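Local coordinates for protein oligoribonuclease (Colwellia psychrerythraea, PDB 6A4D) that hydrolyses small RNAs, probably as a 3'-to-5' exonuclease of the RNase H-like clan that trims very short oligoribonucleotides, at residues 40-45 / 169-174; 138-143 / 179-184; 153-158 / 174-179. The protein carries 1 engineered substitution. One frame throughout, in Å; residues are numbered along the deposited sequence.

Interaction 1 (40-45 / 169-174). With 9RC (5'-O-[(S)-hydroxy(4-nitrophenoxy)phosphoryl]thymidine), chain C.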
# COMPACT_ATOMS: atom_id res chain seq x y z
N LEU A 40 17.23 9.23 -5.24
CA LEU A 40 16.46 9.00 -6.48
C LEU A 40 17.24 8.99 -7.78
O LEU A 40 16.67 9.07 -8.86
CB LEU A 40 15.27 9.96 -6.59
CG LEU A 40 14.35 10.02 -5.38
CD1 LEU A 40 13.19 10.96 -5.74
CD2 LEU A 40 13.86 8.65 -4.95
N ASN A 41 18.55 8.85 -7.70
CA ASN A 41 19.38 8.69 -8.90
C ASN A 41 19.28 7.27 -9.36
O ASN A 41 19.53 6.36 -8.57
CB ASN A 41 20.86 8.96 -8.59
CG ASN A 41 21.09 10.36 -8.13
OD1 ASN A 41 20.63 11.27 -8.77
ND2 ASN A 41 21.72 10.53 -6.97
N ILE A 42 18.97 7.08 -10.62
CA ILE A 42 18.78 5.74 -11.17
C ILE A 42 20.11 5.00 -11.20
O ILE A 42 20.99 5.47 -11.85
CB ILE A 42 18.11 5.85 -12.56
CG1 ILE A 42 16.67 6.30 -12.36
CG2 ILE A 42 18.11 4.51 -13.28
CD1 ILE A 42 15.93 6.69 -13.61
N LEU A 43 20.28 3.93 -10.44
CA LEU A 43 21.52 3.13 -10.45
C LEU A 43 21.57 1.99 -11.49
O LEU A 43 22.66 1.59 -11.90
CB LEU A 43 21.77 2.47 -9.11
CG LEU A 43 21.67 3.29 -7.86
CD1 LEU A 43 21.92 2.39 -6.66
CD2 LEU A 43 22.61 4.49 -7.87
N ALA A 44 20.42 1.44 -11.87
CA ALA A 44 20.36 0.23 -12.70
C ALA A 44 18.93 -0.08 -13.11
O ALA A 44 18.01 0.04 -12.29
CB ALA A 44 20.96 -0.97 -11.99
N GLN A 45 18.76 -0.43 -14.37
CA GLN A 45 17.46 -0.72 -14.99
C GLN A 45 17.42 -2.21 -15.16
O GLN A 45 18.38 -2.81 -15.57
CB GLN A 45 17.39 -0.03 -16.34
CG GLN A 45 16.35 1.07 -16.42
CD GLN A 45 16.67 2.15 -17.42
OE1 GLN A 45 17.53 2.99 -17.15
NE2 GLN A 45 15.95 2.17 -18.56
N GLU A 169 8.38 7.49 -14.82
CA GLU A 169 7.34 8.43 -14.43
C GLU A 169 7.04 8.63 -12.91
O GLU A 169 6.78 9.73 -12.47
CB GLU A 169 6.04 8.07 -15.16
CG GLU A 169 5.71 8.97 -16.34
CD GLU A 169 4.37 8.64 -16.96
OE1 GLU A 169 4.38 8.37 -18.18
OE2 GLU A 169 3.33 8.65 -16.23
N SER A 170 6.99 7.55 -12.15
CA SER A 170 6.76 7.59 -10.71
C SER A 170 7.94 8.26 -10.02
O SER A 170 7.74 9.08 -9.14
CB SER A 170 6.60 6.16 -10.12
OG SER A 170 5.73 5.37 -10.91
N ILE A 171 9.14 7.87 -10.43
CA ILE A 171 10.41 8.39 -9.88
C ILE A 171 10.43 9.87 -10.09
O ILE A 171 10.69 10.66 -9.15
CB ILE A 171 11.61 7.74 -10.57
CG1 ILE A 171 11.65 6.24 -10.21
CG2 ILE A 171 12.97 8.36 -10.19
CD1 ILE A 171 12.78 5.47 -10.83
N ALA A 172 10.07 10.25 -11.32
CA ALA A 172 10.08 11.65 -11.66
C ALA A 172 9.05 12.38 -10.84
O ALA A 172 9.32 13.48 -10.40
CB ALA A 172 9.88 11.87 -13.15
N GLU A 173 7.89 11.79 -10.62
CA GLU A 173 6.86 12.44 -9.82
C GLU A 173 7.36 12.72 -8.38
O GLU A 173 7.12 13.77 -7.84
CB GLU A 173 5.56 11.63 -9.77
CG GLU A 173 4.42 12.30 -8.99
CD GLU A 173 3.18 11.39 -8.87
OE1 GLU A 173 3.15 10.31 -9.52
OE2 GLU A 173 2.23 11.74 -8.11
N LEU A 174 8.06 11.77 -7.80
CA LEU A 174 8.57 11.86 -6.45
C LEU A 174 9.70 12.89 -6.34
O LEU A 174 9.80 13.57 -5.33
CB LEU A 174 9.01 10.49 -5.92
CG LEU A 174 9.56 10.46 -4.49
CD1 LEU A 174 8.55 10.89 -3.45
CD2 LEU A 174 10.12 9.09 -4.15
OAJ 9RC C . -5.94 -0.53 -8.42
CAE 9RC C . -6.69 0.19 -9.08
NAI 9RC C . -8.06 0.12 -8.86
CAL 9RC C . -8.93 0.94 -9.58
OAS 9RC C . -10.14 0.84 -9.35
CAT 9RC C . -8.43 1.84 -10.53
CAU 9RC C . -9.27 2.69 -11.27
CAF 9RC C . -7.06 1.88 -10.74
NAB 9RC C . -6.21 1.04 -10.00
CAA 9RC C . -4.76 1.03 -10.20
OAC 9RC C . -4.16 2.20 -9.70
CAD 9RC C . -4.44 1.05 -11.67
CAH 9RC C . -3.01 1.39 -11.64
OAK 9RC C . -2.30 0.18 -11.59
CAG 9RC C . -2.87 2.16 -10.34
CAR 9RC C . -2.55 3.58 -10.68
OAQ 9RC C . -2.62 4.29 -9.45
PAP 9RC C . -2.37 5.85 -9.46
OAO 9RC C . -2.28 6.23 -7.90
OAN 9RC C . -3.61 6.46 -9.97
OAM 9RC C . -1.09 5.90 -10.36
CAV 9RC C . -0.20 6.80 -10.94
CAW 9RC C . 0.91 6.29 -11.69
CAY 9RC C . 1.89 7.18 -12.27
CBA 9RC C . 1.76 8.60 -12.12
NBB 9RC C . 2.61 9.58 -12.60
OBD 9RC C . 2.07 10.94 -13.32
OBC 9RC C . 3.96 9.46 -12.34
CAZ 9RC C . 0.66 9.03 -11.38
CAX 9RC C . -0.32 8.19 -10.79
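Leu40 lays both of its methyls against the side chain of Leu174, the two leucines crossing at about a right angle. CD2 of Leu40 meets CD2 of Leu174 at 3.8 Å, and Leu40 CD1 lies against both CG and CD2 of Leu174, 3.9 Å from each. The path from N through CA and CB to CG of Leu174 is fully extended (chi1 -179°), which carries the isobutyl group out from the helix toward 40-45. One turn earlier, Ile171 presents CG2 to the carbonyl oxygen of Leu40 (4.0 Å), and its CD1 reaches CG1 of Ile42 at 4.3 Å, a looser touch at the exposed margin. No hydrogen bond joins the two segments; the Leu40 carbonyl oxygen accepts instead from Lys175 NZ. Other residues of the same helical turns serve the ligand pocket. Glu173 OE1 stands 3.1 Å from the nitro oxygen OBC of 9RC and is hydrogen-bonded to Asn110 ND2; OE2 is engaged as well, so bonds at both oxygens restrain the carboxylate's rotation. The contact thus joins the turn leading into strand 42-50, outermost in the sheet within this chain, to helix 163-180. Trp13 of strand 11-18 packs on Leu40, Ile171 and Leu174, Ile34 of strand 28-36 adjoins the isoleucines, and Trp147 of the second subunit packs on both leucines.

Interaction 2 (138-143 / 179-184). With 9RC (5'-O-[(S)-hydroxy(4-nitrophenoxy)phosphoryl]thymidine), chain C.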
# COMPACT_ATOMS: atom_id res chain seq x y z
N SER A 138 1.65 7.77 -4.72
CA SER A 138 0.27 8.23 -4.74
C SER A 138 -0.24 8.62 -3.38
O SER A 138 -1.15 9.38 -3.31
CB SER A 138 -0.66 7.17 -5.33
OG SER A 138 -0.22 6.83 -6.60
N THR A 139 0.37 8.14 -2.31
CA THR A 139 0.11 8.70 -0.98
C THR A 139 0.47 10.15 -0.98
O THR A 139 -0.26 10.98 -0.45
CB THR A 139 0.93 7.97 0.10
OG1 THR A 139 0.30 6.72 0.37
CG2 THR A 139 1.15 8.80 1.40
N ILE A 140 1.60 10.48 -1.60
CA ILE A 140 2.12 11.86 -1.56
C ILE A 140 1.27 12.66 -2.50
O ILE A 140 0.95 13.78 -2.20
CB ILE A 140 3.62 11.97 -1.96
CG1 ILE A 140 4.44 11.07 -1.02
CG2 ILE A 140 4.13 13.43 -1.78
CD1 ILE A 140 5.65 10.59 -1.71
N LYS A 141 0.87 12.05 -3.60
CA LYS A 141 -0.14 12.69 -4.45
C LYS A 141 -1.44 13.07 -3.75
O LYS A 141 -1.95 14.19 -3.93
CB LYS A 141 -0.43 11.83 -5.66
CG LYS A 141 -1.05 12.63 -6.79
CD LYS A 141 -1.97 11.76 -7.62
CE LYS A 141 -1.26 10.54 -8.20
NZ LYS A 141 -0.26 10.92 -9.22
N GLU A 142 -1.96 12.18 -2.93
CA GLU A 142 -3.15 12.51 -2.17
C GLU A 142 -2.90 13.61 -1.12
O GLU A 142 -3.80 14.42 -0.92
CB GLU A 142 -3.75 11.30 -1.55
CG GLU A 142 -4.34 10.29 -2.58
CD GLU A 142 -5.60 10.85 -3.28
OE1 GLU A 142 -6.44 11.43 -2.56
OE2 GLU A 142 -5.72 10.76 -4.54
N LEU A 143 -1.73 13.66 -0.47
CA LEU A 143 -1.40 14.77 0.39
C LEU A 143 -1.28 16.06 -0.39
O LEU A 143 -1.74 17.11 0.07
CB LEU A 143 -0.20 14.51 1.29
CG LEU A 143 -0.42 13.29 2.22
CD1 LEU A 143 0.83 12.79 2.88
CD2 LEU A 143 -1.48 13.51 3.30
N GLU A 179 11.46 18.26 -4.38
CA GLU A 179 11.81 19.66 -4.60
C GLU A 179 10.76 20.66 -4.14
O GLU A 179 11.14 21.63 -3.50
CB GLU A 179 12.15 19.88 -6.08
CG GLU A 179 12.67 21.27 -6.41
CD GLU A 179 12.69 21.54 -7.91
OE1 GLU A 179 12.61 20.58 -8.73
OE2 GLU A 179 12.80 22.72 -8.28
N LEU A 180 9.46 20.42 -4.41
CA LEU A 180 8.43 21.41 -4.12
C LEU A 180 7.60 21.22 -2.87
O LEU A 180 6.92 22.14 -2.45
CB LEU A 180 7.48 21.55 -5.33
CG LEU A 180 8.14 21.91 -6.66
CD1 LEU A 180 7.14 21.80 -7.79
CD2 LEU A 180 8.73 23.33 -6.60
N PHE A 181 7.64 20.05 -2.26
CA PHE A 181 6.65 19.74 -1.23
C PHE A 181 7.23 19.26 0.04
O PHE A 181 6.60 19.36 1.04
CB PHE A 181 5.66 18.71 -1.81
CG PHE A 181 4.40 18.46 -1.01
CD1 PHE A 181 3.75 19.46 -0.27
CD2 PHE A 181 3.78 17.21 -1.13
CE1 PHE A 181 2.57 19.16 0.40
CE2 PHE A 181 2.59 16.93 -0.50
CZ PHE A 181 1.98 17.90 0.27
N PHE A 182 8.48 18.82 0.03
CA PHE A 182 9.15 18.42 1.22
C PHE A 182 10.14 19.47 1.61
O PHE A 182 10.74 20.09 0.75
CB PHE A 182 9.89 17.11 0.92
CG PHE A 182 9.00 15.91 0.92
CD1 PHE A 182 8.58 15.35 2.12
CD2 PHE A 182 8.53 15.39 -0.24
CE1 PHE A 182 7.76 14.23 2.15
CE2 PHE A 182 7.66 14.28 -0.23
CZ PHE A 182 7.30 13.71 0.97
N LYS A 183 10.38 19.59 2.90
CA LYS A 183 11.25 20.65 3.42
C LYS A 183 12.70 20.21 3.23
O LYS A 183 13.44 20.87 2.49
CB LYS A 183 10.95 20.93 4.90
CG LYS A 183 11.01 22.38 5.24
CD LYS A 183 10.86 22.62 6.74
CE LYS A 183 9.47 22.39 7.27
NZ LYS A 183 8.45 23.14 6.51
N LEU A 184 13.10 19.10 3.84
CA LEU A 184 14.46 18.56 3.66
C LEU A 184 15.49 19.47 2.96
O LEU A 184 15.82 20.57 3.42
CB LEU A 184 14.40 17.21 2.91
CG LEU A 184 14.31 17.20 1.37
CD1 LEU A 184 15.65 17.08 0.66
CD2 LEU A 184 13.49 16.01 0.96
OAJ 9RC C . -5.94 -0.53 -8.42
CAE 9RC C . -6.69 0.19 -9.08
NAI 9RC C . -8.06 0.12 -8.86
CAL 9RC C . -8.93 0.94 -9.58
OAS 9RC C . -10.14 0.84 -9.35
CAT 9RC C . -8.43 1.84 -10.53
CAU 9RC C . -9.27 2.69 -11.27
CAF 9RC C . -7.06 1.88 -10.74
NAB 9RC C . -6.21 1.04 -10.00
CAA 9RC C . -4.76 1.03 -10.20
OAC 9RC C . -4.16 2.20 -9.70
CAD 9RC C . -4.44 1.05 -11.67
CAH 9RC C . -3.01 1.39 -11.64
OAK 9RC C . -2.30 0.18 -11.59
CAG 9RC C . -2.87 2.16 -10.34
CAR 9RC C . -2.55 3.58 -10.68
OAQ 9RC C . -2.62 4.29 -9.45
PAP 9RC C . -2.37 5.85 -9.46
OAO 9RC C . -2.28 6.23 -7.90
OAN 9RC C . -3.61 6.46 -9.97
OAM 9RC C . -1.09 5.90 -10.36
CAV 9RC C . -0.20 6.80 -10.94
CAW 9RC C . 0.91 6.29 -11.69
CAY 9RC C . 1.89 7.18 -12.27
CBA 9RC C . 1.76 8.60 -12.12
NBB 9RC C . 2.61 9.58 -12.60
OBD 9RC C . 2.07 10.94 -13.32
OBC 9RC C . 3.96 9.46 -12.34
CAZ 9RC C . 0.66 9.03 -11.38
CAX 9RC C . -0.32 8.19 -10.79
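The rings of Phe181 and Phe182 both touch one methyl, CG2 of Ile140. That methyl sits at the edge of the Phe181 ring, near its plane, 3.9 Å from Phe181 CD2, and the two side chains run past each other in opposite directions. The Phe182 ring also touches it, CE2 lying 3.9 Å from Ile140 CG2, but here the side chains cross at about a right angle. Farther along the ring of Phe181, CZ comes to 3.8 Å from the carbonyl carbon of Leu143, and CE2 lies 4.1 Å from Leu143 CB. Phe181, the first residue to leave helical phi/psi, directs its ring onto the neighbouring helix through a trans first torsion (chi1 -168°). Ala144 and Trp147 of the same helix extend that surface, and Phe182 stacks on Phe182 of the second subunit. On the ligand-facing side of helix 137-147 the chemistry is polar: Ser138 OG donates a short 2.5 Å hydrogen bond to the phosphate oxygen OAO of 9RC, and Lys141 NZ comes within 3.0 Å of the nitrophenyl ring atom CAZ. The helix's apolar side is shared by the C-terminal tail and the partner subunit, where Ile140 meets Leu143 of the other chain. This dimer interface contributes to the pocket of an RNase H-like exonuclease: Tyr132 OH and Arg133 NE of the second subunit are hydrogen-bonded to the same 9RC.

Interaction 3 (153-158 / 174-179). With 9RC (5'-O-[(S)-hydroxy(4-nitrophenoxy)phosphoryl]thymidine), chain C.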
# COMPACT_ATOMS: atom_id res chain seq x y z
N GLU A 153 0.95 20.71 -10.87
CA GLU A 153 1.21 21.26 -12.21
C GLU A 153 2.56 20.89 -12.71
O GLU A 153 2.78 20.81 -13.91
CB GLU A 153 1.21 22.79 -12.23
CG GLU A 153 -0.12 23.44 -12.07
CD GLU A 153 -0.08 24.91 -12.49
OE1 GLU A 153 0.30 25.24 -13.64
OE2 GLU A 153 -0.46 25.75 -11.65
N SER A 154 3.48 20.75 -11.78
CA SER A 154 4.84 20.36 -12.10
C SER A 154 5.02 18.89 -12.32
O SER A 154 6.02 18.51 -12.91
CB SER A 154 5.81 20.86 -11.05
OG SER A 154 5.67 22.25 -11.00
N VAL A 155 4.10 18.07 -11.85
CA VAL A 155 4.13 16.60 -12.14
C VAL A 155 3.74 16.39 -13.57
O VAL A 155 2.77 16.96 -14.02
CB VAL A 155 3.13 15.86 -11.24
CG1 VAL A 155 3.00 14.38 -11.57
CG2 VAL A 155 3.53 16.04 -9.80
N VAL A 156 4.53 15.57 -14.28
CA VAL A 156 4.35 15.20 -15.68
C VAL A 156 3.68 13.84 -15.82
O VAL A 156 4.21 12.80 -15.39
CB VAL A 156 5.73 15.12 -16.41
CG1 VAL A 156 5.56 14.76 -17.90
CG2 VAL A 156 6.49 16.44 -16.26
N LYS A 157 2.55 13.83 -16.52
CA LYS A 157 1.74 12.62 -16.63
C LYS A 157 2.11 11.70 -17.81
O LYS A 157 2.62 10.63 -17.56
CB LYS A 157 0.25 12.99 -16.67
CG LYS A 157 -0.46 12.71 -15.36
CD LYS A 157 -1.90 13.18 -15.41
CE LYS A 157 -2.81 12.22 -16.18
NZ LYS A 157 -3.32 11.15 -15.28
N THR A 158 1.85 12.08 -19.05
CA THR A 158 2.31 11.30 -20.24
C THR A 158 1.80 9.81 -20.38
O THR A 158 0.94 9.35 -19.62
CB THR A 158 3.86 11.38 -20.40
OG1 THR A 158 4.52 10.64 -19.37
CG2 THR A 158 4.34 12.84 -20.37
N LEU A 174 8.06 11.77 -7.80
CA LEU A 174 8.57 11.86 -6.45
C LEU A 174 9.70 12.89 -6.34
O LEU A 174 9.80 13.57 -5.33
CB LEU A 174 9.01 10.49 -5.92
CG LEU A 174 9.56 10.46 -4.49
CD1 LEU A 174 8.55 10.89 -3.45
CD2 LEU A 174 10.12 9.09 -4.15
N LYS A 175 10.46 13.04 -7.42
CA LYS A 175 11.53 14.05 -7.53
C LYS A 175 10.94 15.44 -7.49
O LYS A 175 11.38 16.33 -6.80
CB LYS A 175 12.30 13.84 -8.82
CG LYS A 175 13.43 12.88 -8.78
CD LYS A 175 14.42 13.20 -9.93
CE LYS A 175 15.71 12.36 -9.90
NZ LYS A 175 15.79 11.15 -10.80
N VAL A 176 9.85 15.59 -8.20
CA VAL A 176 9.10 16.80 -8.13
C VAL A 176 8.67 17.09 -6.71
O VAL A 176 8.88 18.23 -6.21
CB VAL A 176 7.92 16.79 -9.16
CG1 VAL A 176 6.87 17.85 -8.87
CG2 VAL A 176 8.49 16.93 -10.54
N TYR A 177 8.03 16.12 -6.04
CA TYR A 177 7.62 16.37 -4.62
C TYR A 177 8.80 16.67 -3.72
O TYR A 177 8.75 17.52 -2.88
CB TYR A 177 6.83 15.19 -4.01
CG TYR A 177 5.56 14.84 -4.75
CD1 TYR A 177 4.70 15.83 -5.21
CD2 TYR A 177 5.22 13.51 -4.98
CE1 TYR A 177 3.54 15.52 -5.88
CE2 TYR A 177 4.06 13.18 -5.66
CZ TYR A 177 3.24 14.18 -6.15
OH TYR A 177 2.12 13.86 -6.82
N ARG A 178 9.86 15.92 -3.90
CA ARG A 178 11.07 16.19 -3.15
C ARG A 178 11.48 17.68 -3.19
O ARG A 178 11.81 18.27 -2.16
CB ARG A 178 12.22 15.34 -3.70
CG ARG A 178 13.41 15.43 -2.79
CD ARG A 178 14.56 14.60 -3.29
NE ARG A 178 15.40 14.32 -2.15
CZ ARG A 178 16.66 13.95 -2.21
NH1 ARG A 178 17.32 13.75 -1.08
NH2 ARG A 178 17.24 13.76 -3.39
N GLU A 179 11.46 18.26 -4.38
CA GLU A 179 11.81 19.66 -4.60
C GLU A 179 10.76 20.66 -4.14
O GLU A 179 11.14 21.63 -3.50
CB GLU A 179 12.15 19.88 -6.08
CG GLU A 179 12.67 21.27 -6.41
CD GLU A 179 12.69 21.54 -7.91
OE1 GLU A 179 12.61 20.58 -8.73
OE2 GLU A 179 12.80 22.72 -8.28
OAJ 9RC C . -5.94 -0.53 -8.42
CAE 9RC C . -6.69 0.19 -9.08
NAI 9RC C . -8.06 0.12 -8.86
CAL 9RC C . -8.93 0.94 -9.58
OAS 9RC C . -10.14 0.84 -9.35
CAT 9RC C . -8.43 1.84 -10.53
CAU 9RC C . -9.27 2.69 -11.27
CAF 9RC C . -7.06 1.88 -10.74
NAB 9RC C . -6.21 1.04 -10.00
CAA 9RC C . -4.76 1.03 -10.20
OAC 9RC C . -4.16 2.20 -9.70
CAD 9RC C . -4.44 1.05 -11.67
CAH 9RC C . -3.01 1.39 -11.64
OAK 9RC C . -2.30 0.18 -11.59
CAG 9RC C . -2.87 2.16 -10.34
CAR 9RC C . -2.55 3.58 -10.68
OAQ 9RC C . -2.62 4.29 -9.45
PAP 9RC C . -2.37 5.85 -9.46
OAO 9RC C . -2.28 6.23 -7.90
OAN 9RC C . -3.61 6.46 -9.97
OAM 9RC C . -1.09 5.90 -10.36
CAV 9RC C . -0.20 6.80 -10.94
CAW 9RC C . 0.91 6.29 -11.69
CAY 9RC C . 1.89 7.18 -12.27
CBA 9RC C . 1.76 8.60 -12.12
NBB 9RC C . 2.61 9.58 -12.60
OBD 9RC C . 2.07 10.94 -13.32
OBC 9RC C . 3.96 9.46 -12.34
CAZ 9RC C . 0.66 9.03 -11.38
CAX 9RC C . -0.32 8.19 -10.79
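Val155 sets CG2 against the helix, 3.9 Å from CG1 of Val176, and the same methyl lies 4.0 Å from CE1 of Tyr177. Ser154 adds to this first shell at the margin of the contact, with its CB 3.9 Å from Val176 CG1 and its carbonyl oxygen 3.8 Å from Val176 CG2. Val176 is therefore held by both of its methyls, CG1 between the two loop residues and CG2 against the backbone of the first. The rotation of Val155 divides its work: a chi1 of 174° turns CG1 to the ligand, 4.0 Å from the nitro oxygen OBD of 9RC, and leaves CG2 for the helix. Beyond it the chain runs on past the nitrophenyl end, where the carbonyl oxygen of Val156 is 3.5 Å from OBD. A second bound copy of 9RC takes a hydrogen bond from Lys157 NZ, although that lysine is poorly ordered. Behind the first shell, Tyr177 is steadied at its far end by a hydrogen bond between its OH and Glu173 OE2, and its side chain packs on Val137, Ile140 and Lys141 of helix 137-147. Earlier on helix 163-180, Glu169 OE1 is hydrogen-bonded with Thr158 OG1 of the loop. No hydrogen bond crosses between 153-158 and 174-179 themselves, so between these segments the contact is apolar in character, made by Ser154, Val155, Val176 and Tyr177.

All three contacts use helix 163-180: it meets the turn before strand 42-50 and the 153-158 loop, and the residues that follow it, Phe181 and Phe182, pack on helix 137-147. Interactions 2 and 3 lie closest, their centres about 9 Å apart; interaction 1 is about 11 Å from interaction 3 and 15 Å from interaction 2. Interactions 1 and 2 are bridged by the salt bridge of Glu173 OE2 with Lys141 NZ, at 2.9 Å, while Glu173 CG lies 3.6 Å from Val155 CG1 of interaction 3. Each contact supplies residues to one pocket: 169-174 and 153-158 approach the nitro group of 9RC, and 138-143 reaches its phosphate. All three also touch the second subunit.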